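Local coordinates for alpha-L-rhamnosidase (Streptomyces avermitilis, PDB 3W5M), which hydrolyses terminal non-reducing alpha-L-rhamnose residues, releasing L-rhamnose from citrus flavonoids and gum arabic, and binds L-rhamnose through a calcium-dependent carbohydrate-binding module, at residues L748-E753 with T878-G883; T849-T854 with M893-D898; R872-R877 with G920-W925. One frame throughout, in Å; residues are numbered along the deposited sequence. Where two conformers were deposited one is given.

Interaction 1. Residues L748-E753 with T878-G883; sequences LNVSDE and TFPSWG
Val750 meets Phe879 and Pro880 through apolar contacts alone; no hydrogen bond joins the two loops. Both methyls take part. CG2 rests on the proline ring, 3.8 Å from Pro880 CG, while CG1 touches both neighbours, 4.1 Å from Pro880 CG and 4.2 Å from Phe879 CZ. CG1 stands anti to the backbone N (chi1 -163°), which puts it between the proline and the phenyl ring while CG2 settles on the proline. A branched, compact valine can touch two apolar neighbours at once, and the ring of Pro880 offers it a rigid apolar surface. The peptide bond before Pro880 is cis, and Pro880 CD lies over one face of the Phe879 ring, 3.5 Å above its plane, so the two residues present one joint surface.

Hydrogen bonds shape each loop from within. Asn749 OD1 accepts from Asp752 N at 3.0 Å, an Asx motif that closes the turn carrying Val750, and its ND2 gives a nearly straight bond (166°) to Glu753 OE1. On the other side, Ser881 OG donates to Thr878 O (2.9 Å) and also caps the backbone N of Tyr884 as helix 883-887 begins.

This is packing between two interhelical loops of the six-hairpin (alpha/alpha)6-barrel, the catalytic domain of family 78 glycoside hydrolases.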
loop_
_atom_site.group_PDB
_atom_site.type_symbol
_atom_site.label_atom_id
_atom_site.label_comp_id
_atom_site.label_asym_id
_atom_site.label_seq_id
_atom_site.Cartn_x
_atom_site.Cartn_y
_atom_site.Cartn_z
ATOM N N LEU A 748 -13.087 3.316 -17.127
ATOM C CA LEU A 748 -13.510 4.663 -16.714
ATOM C C LEU A 748 -13.186 5.771 -17.737
ATOM O O LEU A 748 -12.950 6.917 -17.382
ATOM C CB LEU A 748 -13.011 4.994 -15.273
ATOM C CG LEU A 748 -13.578 4.047 -14.216
ATOM C CD1 LEU A 748 -12.911 4.279 -12.859
ATOM C CD2 LEU A 748 -15.087 4.228 -14.103
ATOM N N ASN A 749 -13.175 5.414 -19.021
ATOM C CA ASN A 749 -13.214 6.418 -20.093
ATOM C C ASN A 749 -14.485 7.290 -19.972
ATOM O O ASN A 749 -15.466 6.856 -19.356
ATOM C CB ASN A 749 -13.181 5.709 -21.457
ATOM C CG ASN A 749 -14.383 4.810 -21.684
ATOM O OD1 ASN A 749 -15.494 5.295 -21.927
ATOM N ND2 ASN A 749 -14.172 3.494 -21.619
ATOM N N VAL A 750 -14.477 8.474 -20.587
ATOM C CA VAL A 750 -15.642 9.385 -20.583
ATOM C C VAL A 750 -16.500 9.137 -21.828
ATOM O O VAL A 750 -16.328 9.817 -22.843
ATOM C CB VAL A 750 -15.227 10.879 -20.566
ATOM C CG1 VAL A 750 -16.410 11.763 -20.153
ATOM C CG2 VAL A 750 -14.048 11.123 -19.636
ATOM N N SER A 751 -17.414 8.170 -21.713
ATOM C CA SER A 751 -18.324 7.771 -22.797
ATOM C C SER A 751 -17.640 7.705 -24.169
ATOM O O SER A 751 -18.069 8.349 -25.137
ATOM C CB SER A 751 -19.566 8.672 -22.844
ATOM O OG SER A 751 -20.492 8.186 -23.804
ATOM N N ASP A 752 -16.569 6.919 -24.240
ATOM C CA ASP A 752 -15.783 6.756 -25.462
ATOM C C ASP A 752 -15.131 5.387 -25.299
ATOM O O ASP A 752 -13.930 5.298 -25.028
ATOM C CB ASP A 752 -14.735 7.878 -25.552
ATOM C CG ASP A 752 -14.206 8.120 -26.979
ATOM O OD1 ASP A 752 -14.885 7.752 -27.960
ATOM O OD2 ASP A 752 -13.106 8.723 -27.114
ATOM N N GLU A 753 -15.941 4.334 -25.427
ATOM C CA GLU A 753 -15.526 2.964 -25.124
ATOM C C GLU A 753 -14.778 2.248 -26.260
ATOM O O GLU A 753 -15.368 1.882 -27.273
ATOM C CB GLU A 753 -16.735 2.131 -24.680
ATOM C CG GLU A 753 -16.428 0.666 -24.357
ATOM C CD GLU A 753 -15.909 0.444 -22.932
ATOM O OE1 GLU A 753 -16.028 1.365 -22.084
ATOM O OE2 GLU A 753 -15.378 -0.661 -22.658
ATOM N N THR A 878 -12.401 22.906 -17.265
ATOM C CA THR A 878 -13.768 22.411 -17.248
ATOM C C THR A 878 -13.758 20.904 -17.396
ATOM O O THR A 878 -12.768 20.342 -17.845
ATOM C CB THR A 878 -14.638 23.077 -18.349
ATOM O OG1 THR A 878 -14.012 22.870 -19.619
ATOM C CG2 THR A 878 -14.770 24.577 -18.086
ATOM N N PHE A 879 -14.851 20.246 -17.012
ATOM C CA PHE A 879 -14.937 18.762 -17.040
ATOM C C PHE A 879 -15.045 18.134 -18.452
ATOM O O PHE A 879 -15.739 18.691 -19.304
ATOM C CB PHE A 879 -16.123 18.285 -16.182
ATOM C CG PHE A 879 -16.478 16.834 -16.385
ATOM C CD1 PHE A 879 -17.373 16.448 -17.382
ATOM C CD2 PHE A 879 -15.901 15.843 -15.593
ATOM C CE1 PHE A 879 -17.670 15.104 -17.599
ATOM C CE2 PHE A 879 -16.194 14.502 -15.812
ATOM C CZ PHE A 879 -17.079 14.129 -16.806
ATOM N N PRO A 880 -14.381 16.965 -18.707
ATOM C CA PRO A 880 -13.359 16.257 -17.891
ATOM C C PRO A 880 -11.951 16.805 -18.104
ATOM O O PRO A 880 -11.596 17.224 -19.221
ATOM C CB PRO A 880 -13.454 14.814 -18.392
ATOM C CG PRO A 880 -13.912 14.946 -19.806
ATOM C CD PRO A 880 -14.877 16.095 -19.797
ATOM N N SER A 881 -11.165 16.830 -17.033
ATOM C CA SER A 881 -9.818 17.396 -17.072
ATOM C C SER A 881 -9.109 17.120 -15.741
ATOM O O SER A 881 -9.719 16.569 -14.826
ATOM C CB SER A 881 -9.848 18.895 -17.379
ATOM O OG SER A 881 -10.447 19.663 -16.336
ATOM N N TRP A 882 -7.823 17.454 -15.668
ATOM C CA TRP A 882 -7.092 17.454 -14.414
ATOM C C TRP A 882 -7.454 18.702 -13.601
ATOM O O TRP A 882 -7.424 18.685 -12.362
ATOM C CB TRP A 882 -5.565 17.343 -14.658
ATOM C CG TRP A 882 -5.190 16.013 -15.301
ATOM C CD1 TRP A 882 -5.135 14.791 -14.689
ATOM C CD2 TRP A 882 -4.852 15.778 -16.680
ATOM N NE1 TRP A 882 -4.799 13.813 -15.598
ATOM C CE2 TRP A 882 -4.624 14.388 -16.826
ATOM C CE3 TRP A 882 -4.728 16.604 -17.805
ATOM C CZ2 TRP A 882 -4.273 13.801 -18.061
ATOM C CZ3 TRP A 882 -4.382 16.024 -19.022
ATOM C CH2 TRP A 882 -4.158 14.640 -19.137
ATOM N N GLY A 883 -7.791 19.787 -14.301
ATOM C CA GLY A 883 -8.090 21.054 -13.668
ATOM C C GLY A 883 -9.437 21.012 -12.951
ATOM O O GLY A 883 -9.606 21.628 -11.900
#

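Interaction 2. Residues T849-T854 with M893-D898; sequences TGFLGT and MWERWD
Trp897 meets the 849-854 turn along the edge of its indole, and has the largest share of the buried surface. Its NE1 donates to Thr849 O at 2.9 Å. The N-H...O angle is 145° and the oxygen sits 22° out of the indole plane, yet the donor approaches almost in line with the C=O bond. With CG beside the backbone N (chi1 -65°), the indole is directed at the turn. Farther along the same edge, Thr854 OG1 lies in the ring plane, 3.5 Å from CZ2, while its CG2 packs near CZ2 and CH2. Tryptophan suits the place because one flat group supplies both an N-H and a long apolar edge; its ring also stacks with Tyr919.

Phe851 meets the same 893-898 loop at Glu895. Its ring edge, not its face, is turned to the backbone there: CE1 lies 3.5 Å from Glu895 O, in the plane of the ring. Glu895 CG comes to 4.5 Å from Phe851 CZ. Of the carboxylate, OE1 accepts from Ser913 N and forms a salt bridge with Arg634 NH1, and OE2 is hydrogen-bonded to a bound Tris, probably from the crystallisation liquor.

The turn itself is tied by Gly850 O, which accepts from both Thr854 N (3.0 Å) and Thr854 OG1 (2.8 Å), while Thr849 OG1 donates to Thr854 OG1.

Glu895 is the inferred proton acceptor of the active site. Its carbonyl oxygen is buried without a hydrogen-bonding partner, and the slightly positive C-H edge of Phe851 probably offers it partial electrostatic compensation. The indole bond nearby holds the loop just after this residue to the turn that leads into helix 854-863.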
loop_
_atom_site.group_PDB
_atom_site.type_symbol
_atom_site.label_atom_id
_atom_site.label_comp_id
_atom_site.label_asym_id
_atom_site.label_seq_id
_atom_site.Cartn_x
_atom_site.Cartn_y
_atom_site.Cartn_z
ATOM N N THR A 849 -10.260 9.814 -22.584
ATOM C CA THR A 849 -9.569 8.550 -22.302
ATOM C C THR A 849 -9.794 8.046 -20.869
ATOM O O THR A 849 -9.896 8.866 -19.947
ATOM C CB THR A 849 -8.050 8.733 -22.511
ATOM O OG1 THR A 849 -7.613 9.920 -21.836
ATOM C CG2 THR A 849 -7.765 8.932 -23.999
ATOM N N GLY A 850 -9.803 6.728 -20.702
ATOM C CA GLY A 850 -9.785 6.057 -19.369
ATOM C C GLY A 850 -8.380 5.701 -18.852
ATOM O O GLY A 850 -7.400 6.354 -19.214
ATOM N N PHE A 851 -8.299 4.657 -18.016
ATOM C CA PHE A 851 -7.042 4.251 -17.365
ATOM C C PHE A 851 -5.885 3.950 -18.288
ATOM O O PHE A 851 -4.757 4.332 -17.989
ATOM C CB PHE A 851 -7.257 3.032 -16.447
ATOM C CG PHE A 851 -7.763 3.401 -15.071
ATOM C CD1 PHE A 851 -8.540 4.547 -14.875
ATOM C CD2 PHE A 851 -7.457 2.614 -13.980
ATOM C CE1 PHE A 851 -9.005 4.905 -13.610
ATOM C CE2 PHE A 851 -7.921 2.953 -12.705
ATOM C CZ PHE A 851 -8.702 4.099 -12.523
ATOM N N LEU A 852 -6.173 3.280 -19.400
ATOM C CA LEU A 852 -5.130 2.794 -20.308
ATOM C C LEU A 852 -4.694 3.829 -21.346
ATOM O O LEU A 852 -3.506 3.915 -21.684
ATOM C CB LEU A 852 -5.596 1.525 -20.995
ATOM C CG LEU A 852 -5.800 0.277 -20.156
ATOM C CD1 LEU A 852 -6.213 -0.842 -21.102
ATOM C CD2 LEU A 852 -4.518 -0.073 -19.410
ATOM N N GLY A 853 -5.656 4.607 -21.836
ATOM C CA GLY A 853 -5.376 5.727 -22.734
ATOM C C GLY A 853 -4.724 6.941 -22.121
ATOM O O GLY A 853 -3.853 7.543 -22.742
ATOM N N THR A 854 -5.128 7.325 -20.907
ATOM C CA THR A 854 -4.642 8.574 -20.306
ATOM C C THR A 854 -3.116 8.731 -20.157
ATOM O O THR A 854 -2.598 9.791 -20.458
ATOM C CB THR A 854 -5.366 8.891 -18.973
ATOM O OG1 THR A 854 -6.763 9.051 -19.250
ATOM C CG2 THR A 854 -4.827 10.184 -18.302
ATOM N N MET A 893 -5.459 12.453 -6.638
ATOM C CA MET A 893 -6.119 12.140 -7.903
ATOM C C MET A 893 -7.306 11.261 -7.613
ATOM O O MET A 893 -7.225 10.324 -6.797
ATOM C CB MET A 893 -5.183 11.437 -8.904
ATOM C CG MET A 893 -3.825 12.108 -9.037
ATOM S SD MET A 893 -3.851 13.863 -9.381
ATOM C CE MET A 893 -4.467 13.705 -11.064
ATOM N N TRP A 894 -8.424 11.542 -8.280
ATOM C CA TRP A 894 -9.632 10.723 -8.082
ATOM C C TRP A 894 -9.705 9.503 -8.984
ATOM O O TRP A 894 -9.126 9.501 -10.091
ATOM C CB TRP A 894 -10.893 11.569 -8.326
ATOM C CG TRP A 894 -11.016 12.794 -7.511
ATOM C CD1 TRP A 894 -10.368 13.102 -6.341
ATOM C CD2 TRP A 894 -11.917 13.876 -7.774
ATOM N NE1 TRP A 894 -10.802 14.337 -5.879
ATOM C CE2 TRP A 894 -11.758 14.820 -6.738
ATOM C CE3 TRP A 894 -12.842 14.136 -8.796
ATOM C CZ2 TRP A 894 -12.483 16.033 -6.705
ATOM C CZ3 TRP A 894 -13.578 15.335 -8.757
ATOM C CH2 TRP A 894 -13.396 16.255 -7.712
ATOM N N GLU A 895 -10.450 8.489 -8.547
ATOM C CA GLU A 895 -10.691 7.310 -9.350
ATOM C C GLU A 895 -11.380 7.641 -10.687
ATOM O O GLU A 895 -11.100 6.972 -11.685
ATOM C CB GLU A 895 -11.553 6.302 -8.604
ATOM C CG GLU A 895 -11.664 4.927 -9.259
ATOM C CD GLU A 895 -12.364 3.902 -8.369
ATOM O OE1 GLU A 895 -13.067 4.326 -7.413
ATOM O OE2 GLU A 895 -12.225 2.673 -8.629
ATOM N N ARG A 896 -12.291 8.626 -10.678
ATOM C CA ARG A 896 -13.125 8.949 -11.869
ATOM C C ARG A 896 -12.908 10.389 -12.272
ATOM O O ARG A 896 -12.680 11.245 -11.425
ATOM C CB ARG A 896 -14.616 8.774 -11.546
ATOM C CG ARG A 896 -15.067 7.351 -11.273
ATOM C CD ARG A 896 -16.474 7.367 -10.674
ATOM N NE ARG A 896 -16.992 6.054 -10.317
ATOM C CZ ARG A 896 -17.659 5.253 -11.146
ATOM N NH1 ARG A 896 -17.885 5.617 -12.402
ATOM N NH2 ARG A 896 -18.084 4.072 -10.729
ATOM N N TRP A 897 -13.041 10.698 -13.559
ATOM C CA TRP A 897 -13.000 12.091 -13.962
ATOM C C TRP A 897 -14.099 12.911 -13.242
ATOM O O TRP A 897 -13.910 14.093 -12.938
ATOM C CB TRP A 897 -13.125 12.190 -15.498
ATOM C CG TRP A 897 -11.939 11.571 -16.230
ATOM C CD1 TRP A 897 -11.941 10.431 -16.990
ATOM C CD2 TRP A 897 -10.589 12.066 -16.249
ATOM N NE1 TRP A 897 -10.666 10.204 -17.499
ATOM C CE2 TRP A 897 -9.833 11.201 -17.076
ATOM C CE3 TRP A 897 -9.956 13.178 -15.675
ATOM C CZ2 TRP A 897 -8.459 11.389 -17.300
ATOM C CZ3 TRP A 897 -8.596 13.379 -15.908
ATOM C CH2 TRP A 897 -7.866 12.481 -16.722
ATOM N N ASP A 898 -15.205 12.245 -12.924
ATOM C CA ASP A 898 -16.358 12.889 -12.266
ATOM C C ASP A 898 -16.669 12.327 -10.887
ATOM O O ASP A 898 -17.833 12.163 -10.554
ATOM C CB ASP A 898 -17.611 12.712 -13.133
ATOM C CG ASP A 898 -17.885 11.267 -13.466
ATOM O OD1 ASP A 898 -16.994 10.419 -13.251
ATOM O OD2 ASP A 898 -18.998 10.958 -13.945
#

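Interaction 3. Residues R872-R877 with G920-W925; sequences RLLHQR and GSVGEW
The indole of Trp925 is met by Leu874 at its six-membered ring: methyl CD2 comes obliquely to CZ3, at 3.8 Å. Tyr871 adds an edge-to-face ring contact, and Leu858 of helix 854-863 also touches the side chain. The polar corner of the indole lies away from the leucine, where NE1 is hydrogen-bonded to Thr862 OG1, so a large apolar group is buried without leaving its N-H unsatisfied. With CG anti to the backbone N (chi1 -176°), Trp925 extends from its helix toward Leu874.

The two methyls of Leu874 divide the work. While CD2 serves the tryptophan, CD1 packs 3.9 Å from Val922 CG2. A leucine fork can thus touch two residues three positions apart in the opposing segment. Both segments belong to the (alpha/alpha)6-barrel of the catalytic domain: Leu874 lies near the C-terminal end of helix 867-875, and Trp925 belongs to helix 923-929, so the contact joins two segments separated by 42 residues. Leu609 and Leu612 of helix 607-622 close in as well, on Leu874 and Val922 respectively.

The CG2 methyl of Val922, anti to the backbone N, faces the leucine, and the same side chain also touches Trp882. Valine suits this place because a short, branched apolar side chain can meet the leucine and the neighbouring tryptophan together. Beside it, Gly923 N bonds to Gly920 O at 3.0 Å.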
loop_
_atom_site.group_PDB
_atom_site.type_symbol
_atom_site.label_atom_id
_atom_site.label_comp_id
_atom_site.label_asym_id
_atom_site.label_seq_id
_atom_site.Cartn_x
_atom_site.Cartn_y
_atom_site.Cartn_z
ATOM N N ARG A 872 -3.243 22.363 -24.210
ATOM C CA ARG A 872 -4.649 22.760 -24.150
ATOM C C ARG A 872 -5.394 21.845 -23.177
ATOM O O ARG A 872 -6.114 22.318 -22.285
ATOM C CB ARG A 872 -5.291 22.718 -25.544
ATOM C CG ARG A 872 -6.678 23.347 -25.626
ATOM C CD ARG A 872 -6.643 24.877 -25.650
ATOM N NE ARG A 872 -7.933 25.438 -26.068
ATOM C CZ ARG A 872 -8.274 25.694 -27.332
ATOM N NH1 ARG A 872 -7.429 25.456 -28.329
ATOM N NH2 ARG A 872 -9.469 26.197 -27.606
ATOM N N LEU A 873 -5.188 20.545 -23.353
ATOM C CA LEU A 873 -5.701 19.542 -22.431
ATOM C C LEU A 873 -5.168 19.729 -21.020
ATOM O O LEU A 873 -5.921 19.608 -20.051
ATOM C CB LEU A 873 -5.384 18.133 -22.922
ATOM C CG LEU A 873 -6.039 17.758 -24.242
ATOM C CD1 LEU A 873 -5.700 16.327 -24.554
ATOM C CD2 LEU A 873 -7.547 17.949 -24.155
ATOM N N LEU A 874 -3.879 20.035 -20.907
ATOM C CA LEU A 874 -3.241 20.157 -19.599
ATOM C C LEU A 874 -3.831 21.306 -18.776
ATOM O O LEU A 874 -4.087 21.144 -17.577
ATOM C CB LEU A 874 -1.710 20.293 -19.716
ATOM C CG LEU A 874 -0.976 20.265 -18.368
ATOM C CD1 LEU A 874 -0.925 18.850 -17.805
ATOM C CD2 LEU A 874 0.430 20.842 -18.509
ATOM N N HIS A 875 -4.055 22.452 -19.426
ATOM C CA HIS A 875 -4.516 23.671 -18.746
ATOM C C HIS A 875 -6.037 23.772 -18.656
ATOM O O HIS A 875 -6.561 24.704 -18.033
ATOM C CB HIS A 875 -3.986 24.915 -19.458
ATOM C CG HIS A 875 -2.525 25.140 -19.269
ATOM N ND1 HIS A 875 -1.943 25.237 -18.024
ATOM C CD2 HIS A 875 -1.528 25.299 -20.168
ATOM C CE1 HIS A 875 -0.644 25.436 -18.165
ATOM N NE2 HIS A 875 -0.371 25.487 -19.456
ATOM N N GLN A 876 -6.721 22.823 -19.283
ATOM C CA GLN A 876 -8.181 22.756 -19.285
ATOM C C GLN A 876 -8.735 22.724 -17.852
ATOM O O GLN A 876 -8.244 21.961 -17.012
ATOM C CB GLN A 876 -8.612 21.515 -20.062
ATOM C CG GLN A 876 -10.105 21.273 -20.205
ATOM C CD GLN A 876 -10.850 22.402 -20.917
ATOM O OE1 GLN A 876 -11.211 23.413 -20.299
ATOM N NE2 GLN A 876 -11.108 22.222 -22.216
ATOM N N ARG A 877 -9.737 23.556 -17.567
ATOM C CA ARG A 877 -10.320 23.631 -16.208
ATOM C C ARG A 877 -11.738 23.046 -16.126
ATOM O O ARG A 877 -12.244 22.717 -15.042
ATOM C CB ARG A 877 -10.287 25.065 -15.684
ATOM C CG ARG A 877 -8.889 25.571 -15.330
ATOM C CD ARG A 877 -8.925 27.027 -14.888
ATOM N NE ARG A 877 -9.860 27.225 -13.783
ATOM C CZ ARG A 877 -10.301 28.401 -13.360
ATOM N NH1 ARG A 877 -9.892 29.522 -13.944
ATOM N NH2 ARG A 877 -11.164 28.458 -12.352
ATOM N N GLY A 920 -2.912 10.351 -12.220
ATOM C CA GLY A 920 -1.648 11.046 -11.956
ATOM C C GLY A 920 -0.529 10.671 -12.929
ATOM O O GLY A 920 0.563 11.237 -12.861
ATOM N N SER A 921 -0.811 9.744 -13.844
ATOM C CA SER A 921 0.154 9.348 -14.901
ATOM C C SER A 921 0.515 10.462 -15.880
ATOM O O SER A 921 1.471 10.331 -16.652
ATOM C CB SER A 921 -0.310 8.095 -15.648
ATOM O OG SER A 921 -1.597 8.248 -16.251
ATOM N N VAL A 922 -0.232 11.566 -15.830
ATOM C CA VAL A 922 0.108 12.798 -16.549
ATOM C C VAL A 922 1.434 13.394 -16.066
ATOM O O VAL A 922 2.120 14.135 -16.798
ATOM C CB VAL A 922 -1.042 13.843 -16.415
ATOM C CG1 VAL A 922 -1.163 14.356 -14.982
ATOM C CG2 VAL A 922 -0.829 15.013 -17.357
ATOM N N GLY A 923 1.818 13.041 -14.835
ATOM C CA GLY A 923 3.045 13.522 -14.222
ATOM C C GLY A 923 4.246 13.338 -15.126
ATOM O O GLY A 923 5.024 14.252 -15.288
ATOM N N GLU A 924 4.403 12.150 -15.696
ATOM C CA GLU A 924 5.609 11.858 -16.480
ATOM C C GLU A 924 5.726 12.771 -17.691
ATOM O O GLU A 924 6.823 13.110 -18.074
ATOM C CB GLU A 924 5.670 10.403 -16.932
ATOM C CG GLU A 924 4.588 9.979 -17.907
ATOM C CD GLU A 924 4.810 8.588 -18.460
ATOM O OE1 GLU A 924 5.868 8.374 -19.104
ATOM O OE2 GLU A 924 3.933 7.709 -18.261
ATOM N N TRP A 925 4.592 13.163 -18.276
ATOM C CA TRP A 925 4.616 14.121 -19.389
ATOM C C TRP A 925 5.124 15.491 -18.936
ATOM O O TRP A 925 5.939 16.118 -19.606
ATOM C CB TRP A 925 3.254 14.221 -20.082
ATOM C CG TRP A 925 3.306 15.144 -21.292
ATOM C CD1 TRP A 925 3.536 14.775 -22.606
ATOM C CD2 TRP A 925 3.159 16.580 -21.293
ATOM N NE1 TRP A 925 3.525 15.907 -23.418
ATOM C CE2 TRP A 925 3.303 17.017 -22.639
ATOM C CE3 TRP A 925 2.904 17.540 -20.292
ATOM C CZ2 TRP A 925 3.207 18.369 -23.005
ATOM C CZ3 TRP A 925 2.809 18.886 -20.658
ATOM C CH2 TRP A 925 2.958 19.285 -22.004
#

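In the fold
All three contacts lie in the six-hairpin catalytic domain, and their segments alternate along the chain. Interactions 1 and 2 have centres about 7 Å apart and touch directly: Val750 CG2 lies 3.5 Å from Trp897 CD1, and Leu748 CD1 is 3.5 Å from Glu895 O. Interaction 3 is centred about 12 Å from each of the others. Trp882 bridges interactions 1 and 3, its CZ2 3.6 Å from Val922 CB, and Met893 CG comes 3.7 Å from Gly920 N between interactions 2 and 3. Interaction 2 contains Glu895, whose side chain is about 3 Å from those of rhamnose-binding Arg634 and His916; Phe879 of interaction 1 is about 12 Å from Glu895, between side chains.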